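Local coordinates for CrmK (Actinoalloteichus sp. WH1-2216-6, PDB 5I1V), which is a flavoenzyme oxidase carrying covalently bound FAD that takes part in recycling shunt products during caerulomycin biosynthesis, at residues P411-D414 with E415-R419. Sequence-based numbering, arbitrary orientation.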
loop_
_atom_site.group_PDB
_atom_site.type_symbol
_atom_site.label_atom_id
_atom_site.label_comp_id
_atom_site.label_asym_id
_atom_site.label_seq_id
_atom_site.Cartn_x
_atom_site.Cartn_y
_atom_site.Cartn_z
ATOM N N PRO A 411 12.751 -7.356 -19.747
ATOM C CA PRO A 411 13.026 -6.384 -20.826
ATOM C C PRO A 411 13.097 -6.993 -22.232
ATOM O O PRO A 411 12.806 -6.309 -23.232
ATOM C CB PRO A 411 14.397 -5.802 -20.454
ATOM C CG PRO A 411 14.656 -6.207 -19.071
ATOM C CD PRO A 411 13.855 -7.432 -18.775
ATOM N N ASP A 412 13.481 -8.267 -22.303
ATOM C CA ASP A 412 13.441 -8.999 -23.572
ATOM C C ASP A 412 12.060 -9.056 -24.180
ATOM O O ASP A 412 11.942 -9.256 -25.386
ATOM C CB ASP A 412 13.927 -10.439 -23.402
ATOM C CG ASP A 412 15.414 -10.531 -23.083
ATOM O OD1 ASP A 412 16.148 -9.533 -23.305
ATOM O OD2 ASP A 412 15.845 -11.612 -22.611
ATOM N N GLU A 413 11.006 -8.885 -23.376
ATOM C CA GLU A 413 9.654 -8.967 -23.924
ATOM C C GLU A 413 9.088 -7.628 -24.387
ATOM O O GLU A 413 7.971 -7.590 -24.885
ATOM C CB GLU A 413 8.711 -9.645 -22.926
ATOM C CG GLU A 413 9.047 -11.109 -22.667
ATOM C CD GLU A 413 8.266 -11.721 -21.507
ATOM O OE1 GLU A 413 7.206 -11.182 -21.082
ATOM O OE2 GLU A 413 8.715 -12.770 -21.010
ATOM N N ASP A 414 9.841 -6.537 -24.239
ATOM C CA ASP A 414 9.304 -5.211 -24.540
ATOM C C ASP A 414 8.607 -5.176 -25.892
ATOM O O ASP A 414 7.467 -4.711 -26.002
ATOM C CB ASP A 414 10.401 -4.151 -24.538
ATOM C CG ASP A 414 10.876 -3.773 -23.145
ATOM O OD1 ASP A 414 10.488 -4.390 -22.132
ATOM O OD2 ASP A 414 11.691 -2.829 -23.090
ATOM N N GLU A 415 9.300 -5.652 -26.932
ATOM C CA GLU A 415 8.780 -5.542 -28.293
ATOM C C GLU A 415 7.400 -6.168 -28.464
ATOM O O GLU A 415 6.598 -5.606 -29.151
ATOM C CB GLU A 415 9.759 -6.117 -29.344
ATOM C CG GLU A 415 10.794 -5.096 -29.832
ATOM C CD GLU A 415 11.627 -5.589 -31.030
ATOM O OE1 GLU A 415 11.731 -6.830 -31.225
ATOM O OE2 GLU A 415 12.184 -4.735 -31.777
ATOM N N GLU A 416 7.116 -7.285 -27.811
ATOM C CA GLU A 416 5.876 -8.009 -28.102
ATOM C C GLU A 416 4.706 -7.397 -27.318
ATOM O O GLU A 416 3.601 -7.268 -27.849
ATOM C CB GLU A 416 6.040 -9.507 -27.852
ATOM C CG GLU A 416 5.739 -9.998 -26.447
ATOM C CD GLU A 416 6.415 -11.331 -26.114
ATOM O OE1 GLU A 416 7.668 -11.423 -26.211
ATOM O OE2 GLU A 416 5.700 -12.281 -25.724
ATOM N N HIS A 417 4.967 -6.977 -26.083
ATOM C CA HIS A 417 3.961 -6.219 -25.316
ATOM C C HIS A 417 3.647 -4.879 -25.929
ATOM O O HIS A 417 2.500 -4.517 -26.003
ATOM C CB HIS A 417 4.391 -6.054 -23.889
ATOM C CG HIS A 417 4.596 -7.351 -23.206
ATOM N ND1 HIS A 417 3.625 -8.322 -23.180
ATOM C CD2 HIS A 417 5.683 -7.884 -22.614
ATOM C CE1 HIS A 417 4.091 -9.390 -22.558
ATOM N NE2 HIS A 417 5.335 -9.140 -22.186
ATOM N N LEU A 418 4.655 -4.130 -26.375
ATOM C CA LEU A 418 4.412 -2.836 -26.994
ATOM C C LEU A 418 3.673 -3.047 -28.290
ATOM O O LEU A 418 2.739 -2.301 -28.646
ATOM C CB LEU A 418 5.726 -2.071 -27.260
ATOM C CG LEU A 418 6.445 -1.485 -26.023
ATOM C CD1 LEU A 418 7.839 -1.055 -26.380
ATOM C CD2 LEU A 418 5.646 -0.299 -25.521
ATOM N N ARG A 419 4.064 -4.084 -29.013
ATOM C CA ARG A 419 3.347 -4.356 -30.259
ATOM C C ARG A 419 1.883 -4.705 -29.986
ATOM O O ARG A 419 1.028 -4.180 -30.665
ATOM C CB ARG A 419 4.066 -5.389 -31.148
ATOM C CG ARG A 419 3.362 -5.622 -32.478
ATOM C CD ARG A 419 4.160 -6.492 -33.481
ATOM N NE ARG A 419 4.642 -7.741 -32.885
ATOM C CZ ARG A 419 5.891 -7.969 -32.454
ATOM N NH1 ARG A 419 6.852 -7.042 -32.544
ATOM N NH2 ARG A 419 6.186 -9.151 -31.920
HETATM O O HOH W 1 11.873 -7.116 -26.958
HETATM O O HOH W 2 9.521 -9.171 -27.529
#
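E413 and H417 meet one turn apart where a short 3-10 segment runs into helix 414-428. E413 CB sits close to the imidazole, 3.5 Å from H417 CD2. Its CG lies 3.8 Å from E416 OE1, because the E416 side chain runs alongside in the same direction. CD follows, 4.0 Å from H417 NE2, and brings OE1 to the ring edge. E413 OE1 uses its anti lone pair to take a hydrogen bond of 3.0 Å from H417 NE2. The bond is fairly straight, at 166°, and OE1 lies close to the ring plane. The carboxylate itself is turned 54° from that plane. With CG anti to the carbonyl carbon (chi1 -59°), the H417 ring lies back toward the start of the helix, within reach of E413. E416 CG packs over one face of the ring, 4.2 Å above its plane.

This is the first turn of the helix that follows strand 400-408, at the surface and away from the FAD site. The bonds are of both the i+3 and the i+4 kind. E413 O accepts from E416 N at 3.1 Å and from H417 N at 3.3 Å. D414 O takes L418 N at 2.9 Å. Two waters join D412 O to the next turn: one reaches E415 N, the other E416 OE1.

H417 ND1 is bonded to Y368 OH, so both ring nitrogens are engaged. The ring also meets that of W408. A leucine in place of this histidine would probably leave the E413 carboxylate and the Y368 hydroxyl without their ring partner. D414 turns its carboxylate back to the sheet, with OD1 on W408 NE1 and OD2 in a salt bridge with R339.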